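Local coordinates for aromatic-L-amino-acid decarboxylase (PDB 6EEW), which catalyses the decarboxylation of L-tryptophan to tryptamine and of 5-hydroxy-L-tryptophan to serotonin, using pyridoxal 5'-phosphate as cofactor, at residues K43-Y48 against M93-Y98; S199-T204 against I223-E228; T261-A266 against T458-G463. One frame throughout, in Å; residues are numbered along the deposited sequence.

Contact 1 (K43-Y48 against M93-Y98)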
loop_
_atom_site.group_PDB
_atom_site.type_symbol
_atom_site.label_atom_id
_atom_site.label_comp_id
_atom_site.label_asym_id
_atom_site.label_seq_id
_atom_site.Cartn_x
_atom_site.Cartn_y
_atom_site.Cartn_z
ATOM N N LYS A 43 12.494 -24.754 2.980
ATOM C CA LYS A 43 13.069 -25.977 3.523
ATOM C C LYS A 43 14.502 -25.783 4.005
ATOM O O LYS A 43 14.947 -26.499 4.912
ATOM C CB LYS A 43 13.034 -27.075 2.462
ATOM C CG LYS A 43 13.725 -28.367 2.864
ATOM C CD LYS A 43 13.659 -29.384 1.736
ATOM C CE LYS A 43 12.286 -30.017 1.612
ATOM N NZ LYS A 43 12.297 -31.154 0.641
ATOM N N ASN A 44 15.236 -24.837 3.421
ATOM C CA ASN A 44 16.661 -24.708 3.706
ATOM C C ASN A 44 17.053 -23.444 4.467
ATOM O O ASN A 44 18.238 -23.282 4.786
ATOM C CB ASN A 44 17.457 -24.791 2.398
ATOM C CG ASN A 44 17.373 -26.174 1.741
ATOM O OD1 ASN A 44 17.427 -27.209 2.412
ATOM N ND2 ASN A 44 17.235 -26.188 0.418
ATOM N N VAL A 45 16.119 -22.529 4.738
ATOM C CA VAL A 45 16.510 -21.216 5.258
ATOM C C VAL A 45 17.196 -21.315 6.615
ATOM O O VAL A 45 18.088 -20.510 6.922
ATOM C CB VAL A 45 15.287 -20.277 5.340
ATOM C CG1 VAL A 45 14.222 -20.876 6.251
ATOM C CG2 VAL A 45 15.709 -18.893 5.810
ATOM N N GLU A 46 16.784 -22.268 7.461
ATOM C CA GLU A 46 17.447 -22.424 8.752
ATOM C C GLU A 46 18.944 -22.599 8.585
ATOM O O GLU A 46 19.707 -22.328 9.518
ATOM C CB GLU A 46 16.870 -23.622 9.509
ATOM C CG GLU A 46 17.514 -23.862 10.865
ATOM C CD GLU A 46 16.819 -24.953 11.669
ATOM O OE1 GLU A 46 15.731 -25.408 11.254
ATOM O OE2 GLU A 46 17.362 -25.359 12.718
ATOM N N THR A 47 19.377 -23.012 7.397
ATOM C CA THR A 47 20.783 -23.226 7.099
ATOM C C THR A 47 21.527 -21.922 6.844
ATOM O O THR A 47 22.735 -21.847 7.094
ATOM C CB THR A 47 20.903 -24.144 5.884
ATOM O OG1 THR A 47 20.710 -25.509 6.289
ATOM C CG2 THR A 47 22.248 -23.965 5.188
ATOM N N TYR A 48 20.844 -20.902 6.341
ATOM C CA TYR A 48 21.534 -19.674 6.008
ATOM C C TYR A 48 21.786 -18.857 7.271
ATOM O O TYR A 48 21.062 -18.992 8.258
ATOM C CB TYR A 48 20.715 -18.840 5.025
ATOM C CG TYR A 48 20.181 -19.594 3.822
ATOM C CD1 TYR A 48 20.838 -20.706 3.317
ATOM C CD2 TYR A 48 19.031 -19.165 3.172
ATOM C CE1 TYR A 48 20.343 -21.388 2.217
ATOM C CE2 TYR A 48 18.534 -19.836 2.074
ATOM C CZ TYR A 48 19.192 -20.946 1.599
ATOM O OH TYR A 48 18.699 -21.616 0.501
ATOM N N MET A 93 12.189 -15.150 7.467
ATOM C CA MET A 93 11.486 -16.428 7.508
ATOM C C MET A 93 12.259 -17.519 8.237
ATOM O O MET A 93 11.779 -18.653 8.290
ATOM C CB MET A 93 11.167 -16.906 6.090
ATOM C CG MET A 93 10.115 -16.087 5.382
ATOM S SD MET A 93 8.608 -15.975 6.344
ATOM C CE MET A 93 8.839 -14.372 7.116
ATOM N N SER A 94 13.460 -17.236 8.722
ATOM C CA SER A 94 14.232 -18.259 9.404
ATOM C C SER A 94 13.579 -18.594 10.741
ATOM O O SER A 94 13.068 -17.700 11.424
ATOM C CB SER A 94 15.670 -17.800 9.628
ATOM O OG SER A 94 16.395 -18.768 10.372
ATOM N N PRO A 95 13.583 -19.868 11.150
ATOM C CA PRO A 95 13.139 -20.196 12.512
ATOM C C PRO A 95 13.997 -19.557 13.590
ATOM O O PRO A 95 13.608 -19.583 14.766
ATOM C CB PRO A 95 13.228 -21.724 12.554
ATOM C CG PRO A 95 14.254 -22.065 11.563
ATOM C CD PRO A 95 14.082 -21.059 10.442
ATOM N N ASN A 96 15.142 -18.977 13.241
ATOM C CA ASN A 96 16.022 -18.365 14.224
ATOM C C ASN A 96 15.998 -16.846 14.153
ATOM O O ASN A 96 16.880 -16.186 14.710
ATOM C CB ASN A 96 17.439 -18.903 14.055
ATOM C CG ASN A 96 17.523 -20.397 14.334
ATOM O OD1 ASN A 96 16.953 -20.894 15.313
ATOM N ND2 ASN A 96 18.220 -21.122 13.466
ATOM N N PHE A 97 14.995 -16.282 13.494
ATOM C CA PHE A 97 14.780 -14.842 13.467
ATOM C C PHE A 97 13.864 -14.455 14.619
ATOM O O PHE A 97 12.690 -14.832 14.625
ATOM C CB PHE A 97 14.174 -14.419 12.129
ATOM C CG PHE A 97 13.842 -12.954 12.042
ATOM C CD1 PHE A 97 12.660 -12.465 12.583
ATOM C CD2 PHE A 97 14.689 -12.072 11.417
ATOM C CE1 PHE A 97 12.346 -11.122 12.499
ATOM C CE2 PHE A 97 14.376 -10.736 11.342
ATOM C CZ PHE A 97 13.209 -10.262 11.886
ATOM N N TYR A 98 14.385 -13.655 15.560
ATOM C CA TYR A 98 13.625 -13.221 16.732
ATOM C C TYR A 98 13.638 -11.706 16.886
ATOM O O TYR A 98 13.403 -11.198 17.988
ATOM C CB TYR A 98 14.165 -13.854 18.021
ATOM C CG TYR A 98 14.308 -15.352 17.958
ATOM C CD1 TYR A 98 13.217 -16.183 18.149
ATOM C CD2 TYR A 98 15.539 -15.936 17.714
ATOM C CE1 TYR A 98 13.347 -17.557 18.076
ATOM C CE2 TYR A 98 15.676 -17.306 17.646
ATOM C CZ TYR A 98 14.581 -18.110 17.830
ATOM O OH TYR A 98 14.720 -19.475 17.762
#
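Val45 sets both of its methyls against the backbone at Met93 and Ser94. CG1, wedged between its own backbone N and carbonyl carbon (chi1 59°), lies 3.9 Å from Met93 O and reaches Pro95 CD at 4.2 Å, while CG2 covers the Ser94 backbone, 3.9 Å from Ser94 CA. Replacing Val45 by an alanine would probably open a gap over Met93 O and Ser94 CA and take away the apolar touch on Pro95. Where the chain leaves helix 24-44 it meets a turn in the long loop between helices 74-85 and 107-119: Ser94 to Phe97 form a type I beta turn, and Ser94 OG accepts from Asn96 N at 3.1 Å in an ST turn, nearly straight at 167°. The Glu46 side chain, extended beyond CG, crosses the Pro95 ring at about a right angle, with Glu46 CB 3.7 Å from Pro95 CG. Farther out, Glu46 CG lies 3.8 Å from Asn96 ND2, and the carboxylate stands almost perpendicular to the Asn96 amide. The polar end of Glu46 looks beyond the loop: OE2 makes a salt bridge with Arg484 and OE1 a hydrogen bond with His481, both of helix 479-496.

Contact 2 (S199-T204 against I223-E228)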
loop_
_atom_site.group_PDB
_atom_site.type_symbol
_atom_site.label_atom_id
_atom_site.label_comp_id
_atom_site.label_asym_id
_atom_site.label_seq_id
_atom_site.Cartn_x
_atom_site.Cartn_y
_atom_site.Cartn_z
ATOM N N SER A 199 1.560 7.744 23.606
ATOM C CA SER A 199 2.561 7.292 24.564
ATOM C C SER A 199 3.976 7.598 24.081
ATOM O O SER A 199 4.278 7.526 22.888
ATOM C CB SER A 199 2.431 5.788 24.805
ATOM O OG SER A 199 3.613 5.298 25.422
ATOM N N ASP A 200 4.867 7.897 25.035
ATOM C CA ASP A 200 6.284 8.024 24.709
ATOM C C ASP A 200 6.906 6.700 24.289
ATOM O O ASP A 200 8.067 6.685 23.865
ATOM C CB ASP A 200 7.054 8.627 25.890
ATOM C CG ASP A 200 7.058 7.722 27.121
ATOM O OD1 ASP A 200 6.575 6.570 27.021
ATOM O OD2 ASP A 200 7.531 8.164 28.190
ATOM N N GLN A 201 6.154 5.610 24.364
ATOM C CA GLN A 201 6.558 4.304 23.861
ATOM C C GLN A 201 6.181 4.112 22.402
ATOM O O GLN A 201 6.429 3.038 21.841
ATOM C CB GLN A 201 5.949 3.181 24.715
ATOM C CG GLN A 201 6.347 3.255 26.169
ATOM C CD GLN A 201 7.842 3.199 26.313
ATOM O OE1 GLN A 201 8.485 2.277 25.822
ATOM N NE2 GLN A 201 8.409 4.184 26.992
ATOM N N THR A 202 5.512 5.087 21.807
ATOM C CA THR A 202 5.231 5.091 20.375
ATOM C C THR A 202 5.643 6.448 19.815
ATOM O O THR A 202 4.792 7.251 19.432
ATOM C CB THR A 202 3.766 4.817 20.111
ATOM O OG1 THR A 202 2.985 5.838 20.738
ATOM C CG2 THR A 202 3.385 3.451 20.670
ATOM N N HIS A 203 6.945 6.727 19.817
ATOM C CA HIS A 203 7.437 8.032 19.394
ATOM C C HIS A 203 8.161 7.984 18.051
ATOM O O HIS A 203 8.714 9.003 17.628
ATOM C CB HIS A 203 8.368 8.640 20.448
ATOM C CG HIS A 203 9.715 7.991 20.513
ATOM N ND1 HIS A 203 9.931 6.776 21.125
ATOM C CD2 HIS A 203 10.915 8.383 20.023
ATOM C CE1 HIS A 203 11.208 6.452 21.020
ATOM N NE2 HIS A 203 11.828 7.410 20.356
ATOM N N THR A 204 8.189 6.832 17.376
ATOM C CA THR A 204 8.820 6.760 16.067
ATOM C C THR A 204 7.836 6.874 14.915
ATOM O O THR A 204 8.159 7.499 13.900
ATOM C CB THR A 204 9.580 5.438 15.918
ATOM O OG1 THR A 204 10.229 5.104 17.150
ATOM C CG2 THR A 204 10.622 5.550 14.820
ATOM N N ILE A 223 2.998 11.308 26.037
ATOM C CA ILE A 223 2.684 11.106 27.448
ATOM C C ILE A 223 3.822 10.335 28.111
ATOM O O ILE A 223 4.092 9.180 27.747
ATOM C CB ILE A 223 1.346 10.380 27.612
ATOM C CG1 ILE A 223 0.272 11.091 26.802
ATOM C CG2 ILE A 223 0.940 10.384 29.063
ATOM C CD1 ILE A 223 -0.922 10.219 26.516
ATOM N N PRO A 224 4.506 10.928 29.077
ATOM C CA PRO A 224 5.590 10.214 29.761
ATOM C C PRO A 224 5.085 8.989 30.513
ATOM O O PRO A 224 4.017 9.005 31.127
ATOM C CB PRO A 224 6.153 11.266 30.726
ATOM C CG PRO A 224 5.056 12.301 30.851
ATOM C CD PRO A 224 4.392 12.329 29.516
ATOM N N THR A 225 5.869 7.917 30.446
ATOM C CA THR A 225 5.543 6.670 31.110
ATOM C C THR A 225 6.736 6.230 31.942
ATOM O O THR A 225 7.878 6.602 31.661
ATOM C CB THR A 225 5.192 5.561 30.121
ATOM O OG1 THR A 225 6.357 5.219 29.360
ATOM C CG2 THR A 225 4.070 5.995 29.202
ATOM N N THR A 226 6.455 5.448 32.980
ATOM C CA THR A 226 7.471 5.010 33.925
ATOM C C THR A 226 7.352 3.512 34.180
ATOM O O THR A 226 6.320 2.878 33.910
ATOM C CB THR A 226 7.366 5.787 35.241
ATOM O OG1 THR A 226 6.221 5.331 35.964
ATOM C CG2 THR A 226 7.226 7.279 34.972
ATOM N N VAL A 227 8.439 2.948 34.718
ATOM C CA VAL A 227 8.440 1.539 35.087
ATOM C C VAL A 227 7.315 1.212 36.068
ATOM O O VAL A 227 6.864 0.064 36.130
ATOM C CB VAL A 227 9.817 1.146 35.670
ATOM C CG1 VAL A 227 10.062 1.854 37.005
ATOM C CG2 VAL A 227 9.931 -0.371 35.803
ATOM N N GLU A 228 6.819 2.208 36.810
ATOM C CA GLU A 228 5.772 1.948 37.791
ATOM C C GLU A 228 4.478 1.459 37.143
ATOM O O GLU A 228 3.690 0.758 37.790
ATOM C CB GLU A 228 5.517 3.208 38.618
ATOM C CG GLU A 228 6.701 3.628 39.471
ATOM C CD GLU A 228 7.068 2.564 40.507
ATOM O OE1 GLU A 228 6.195 1.735 40.869
ATOM O OE2 GLU A 228 8.234 2.557 40.958
#
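Asp200 grips Thr225 with both carboxylate oxygens. OD1 takes the hydroxyl of Thr225 on its syn lone pair, with OG1 to OD1 at 2.7 Å, and OD2 receives Thr225 N at 2.8 Å from well above the carboxylate plane. Beside them Asp200 N donates to Ile223 O at 3.1 Å, so three bonds tie this one residue to the end of strand 220-223 and the loop that follows it. A chi1 of 65° swings the carboxylate over its own backbone toward Thr225. Gln201, folded back at chi2, gives OD1 a second donor: its NE2 lies 3.0 Å from Asp200 OD1, above the carboxylate face opposite the one Thr225 N meets, and this probably helps fix the carboxylate's rotation. Behind these groups stands a type I turn from Ser199 to Thr202. Ser199 O accepts both Thr202 N and Thr202 OG1 from the same face, and Ser199 OG closes an ST turn with Gln201 N at 2.8 Å. The same turn leads into His203, which binds L-tryptophan. Ser199 and Ile223 pair as a parallel bridge where strands 194-199 and 220-223 end, at the edge of the seven-stranded mixed sheet of a pyridoxal-phosphate enzyme of the aminotransferase-like fold.

Contact 3 (T261-A266 against T458-G463). With TRP (tryptophan), chain E.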
loop_
_atom_site.group_PDB
_atom_site.type_symbol
_atom_site.label_atom_id
_atom_site.label_comp_id
_atom_site.label_asym_id
_atom_site.label_seq_id
_atom_site.Cartn_x
_atom_site.Cartn_y
_atom_site.Cartn_z
ATOM N N THR A 261 3.287 -2.135 22.523
ATOM C CA THR A 261 4.279 -1.271 21.912
ATOM C C THR A 261 5.427 -2.079 21.310
ATOM O O THR A 261 5.696 -3.218 21.703
ATOM C CB THR A 261 4.803 -0.265 22.933
ATOM O OG1 THR A 261 5.507 -0.965 23.969
ATOM C CG2 THR A 261 3.636 0.525 23.512
ATOM N N THR A 262 6.117 -1.454 20.343
ATOM C CA THR A 262 7.178 -2.133 19.610
ATOM C C THR A 262 8.361 -2.459 20.505
ATOM O O THR A 262 9.011 -3.492 20.314
ATOM C CB THR A 262 7.656 -1.268 18.429
ATOM O OG1 THR A 262 7.989 0.044 18.894
ATOM C CG2 THR A 262 6.576 -1.145 17.341
ATOM N N SER A 263 8.651 -1.609 21.489
ATOM C CA SER A 263 9.806 -1.853 22.347
ATOM C C SER A 263 9.577 -3.039 23.284
ATOM O O SER A 263 10.282 -4.055 23.205
ATOM C CB SER A 263 10.133 -0.585 23.130
ATOM O OG SER A 263 10.507 0.437 22.228
ATOM N N THR A 264 8.596 -2.932 24.186
ATOM C CA THR A 264 8.402 -3.926 25.238
ATOM C C THR A 264 7.002 -4.530 25.234
ATOM O O THR A 264 6.656 -5.263 26.166
ATOM C CB THR A 264 8.676 -3.302 26.605
ATOM O OG1 THR A 264 7.773 -2.212 26.805
ATOM C CG2 THR A 264 10.098 -2.783 26.689
ATOM N N THR A 265 6.202 -4.274 24.201
ATOM C CA THR A 265 4.793 -4.665 24.189
ATOM C C THR A 265 4.105 -4.222 25.477
ATOM O O THR A 265 3.360 -4.977 26.107
ATOM C CB THR A 265 4.605 -6.167 23.935
ATOM O OG1 THR A 265 5.320 -6.949 24.902
ATOM C CG2 THR A 265 5.068 -6.538 22.546
ATOM N N ALA A 266 4.391 -2.987 25.892
ATOM C CA ALA A 266 3.563 -2.323 26.890
ATOM C C ALA A 266 2.112 -2.283 26.417
ATOM O O ALA A 266 1.808 -2.478 25.241
ATOM C CB ALA A 266 4.072 -0.906 27.154
ATOM N N THR A 458 17.105 -8.175 18.155
ATOM C CA THR A 458 17.347 -6.760 18.373
ATOM C C THR A 458 17.259 -6.426 19.859
ATOM O O THR A 458 16.894 -7.251 20.703
ATOM C CB THR A 458 16.377 -5.889 17.570
ATOM O OG1 THR A 458 15.028 -6.301 17.815
ATOM C CG2 THR A 458 16.691 -5.969 16.082
ATOM N N HIS A 459 17.634 -5.196 20.162
ATOM C CA HIS A 459 17.692 -4.646 21.499
ATOM C C HIS A 459 16.649 -3.549 21.609
ATOM O O HIS A 459 15.943 -3.234 20.647
ATOM C CB HIS A 459 19.092 -4.096 21.788
ATOM C CG HIS A 459 19.368 -2.784 21.121
ATOM N ND1 HIS A 459 19.169 -1.572 21.748
ATOM C CD2 HIS A 459 19.801 -2.490 19.873
ATOM C CE1 HIS A 459 19.482 -0.592 20.922
ATOM N NE2 HIS A 459 19.865 -1.122 19.777
ATOM N N THR A 460 16.525 -2.995 22.807
ATOM C CA THR A 460 15.787 -1.756 22.971
ATOM C C THR A 460 16.312 -1.031 24.196
ATOM O O THR A 460 16.987 -1.612 25.051
ATOM C CB THR A 460 14.283 -1.989 23.087
ATOM O OG1 THR A 460 13.604 -0.722 23.056
ATOM C CG2 THR A 460 13.955 -2.734 24.380
ATOM N N ILE A 461 16.054 0.272 24.223
ATOM C CA ILE A 461 16.297 1.119 25.382
ATOM C C ILE A 461 14.946 1.633 25.833
ATOM O O ILE A 461 14.249 2.310 25.065
ATOM C CB ILE A 461 17.242 2.289 25.075
ATOM C CG1 ILE A 461 18.590 1.781 24.562
ATOM C CG2 ILE A 461 17.428 3.145 26.331
ATOM C CD1 ILE A 461 19.407 1.123 25.634
ATOM N N VAL A 462 14.569 1.300 27.064
ATOM C CA VAL A 462 13.329 1.788 27.653
ATOM C C VAL A 462 13.628 2.244 29.072
ATOM O O VAL A 462 14.272 1.522 29.838
ATOM C CB VAL A 462 12.219 0.716 27.640
ATOM C CG1 VAL A 462 11.019 1.172 28.458
ATOM C CG2 VAL A 462 11.783 0.442 26.220
ATOM N N GLY A 463 13.154 3.435 29.417
ATOM C CA GLY A 463 13.418 3.977 30.745
ATOM C C GLY A 463 14.883 3.999 31.111
ATOM O O GLY A 463 15.238 3.717 32.261
HETATM N N TRP E . 7.861 -3.092 15.355
HETATM C CA TRP E . 9.246 -3.282 14.953
HETATM C C TRP E . 9.983 -1.952 14.813
HETATM O O TRP E . 10.251 -1.490 13.702
HETATM C CB TRP E . 9.306 -4.075 13.645
HETATM C CG TRP E . 8.316 -3.656 12.579
HETATM C CD1 TRP E . 7.955 -2.385 12.240
HETATM C CD2 TRP E . 7.558 -4.530 11.720
HETATM N NE1 TRP E . 7.021 -2.413 11.226
HETATM C CE2 TRP E . 6.764 -3.715 10.890
HETATM C CE3 TRP E . 7.477 -5.920 11.576
HETATM C CZ2 TRP E . 5.904 -4.242 9.932
HETATM C CZ3 TRP E . 6.623 -6.441 10.625
HETATM C CH2 TRP E . 5.848 -5.606 9.816
HETATM O OXT TRP E . 10.341 -1.314 15.811
#
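The compact turn 261-266 approaches strand 459-462 with Ser263 nearest Thr460, their CA atoms 6.0 Å apart, and is closed on itself by backbone bonds from Thr265 N to Thr261 O and from Thr261 N to Ala266 O. From the strand, Thr460 and Val462, two residues apart, both point at the turn. The Ser263 hydroxyl donates to Thr460 OG1 in a weak bond of 3.4 Å. Thr460 OG1 points away from its own N (chi1 -172°), and this rotation brings it close to Ser263 CB as well. The rest of the contact is apolar: Val462 CG2 fits between two neighbours, lying 3.7 Å from Ser263 CB and an equal 3.7 Å from Thr264 CG2, the methyls of Thr264 and Val462 meeting tip to tip. Within the turn, Thr261 OG1 accepts Ala266 N at 3.0 Å. Arg469, on the neighbouring strand 465-471, adds hydrogen bonds to the carbonyls of Thr262 and Ser263, so a side chain of the small antiparallel sheet also grips the backbone of the turn. Thr262, one residue before Ser263, faces the bound tryptophan instead: its CG2 is 3.1 Å from the amino N of the ligand, and its CB is 3.8 Å from the carboxylate OXT. Thr262 probably also contacts the pyridoxal 5'-phosphate cofactor, as in related enzymes. The turn follows strand 251-258 of the large mixed sheet, so the contact joins the cofactor-binding domain to the C-terminal antiparallel sheet beside the active-site pocket, as expected of a group II decarboxylase.

Contacts 1 and 3 are buried, contact 2 only partly. Contacts 2 and 3 are neighbours, their centres about 10 Å apart, and touch where Gln201 CB packs on Thr261 CG2 at 3.7 Å. Both hold turns that follow strands of the large mixed sheet, but contact 3 alone reaches strand 459-462 of the smaller antiparallel sheet. Contact 1 stands apart, about 24 Å from contact 3 and 33 Å from contact 2 between centres, and joins the N-terminal helix region to a loop. Chemistry follows place: contact 2 rests on an aspartate carboxylate and its hydrogen bonds, contact 3 on small hydroxyls and methyls, and contact 1 on van der Waals packing of Val45 and Glu46, whose carboxylate pairs elsewhere.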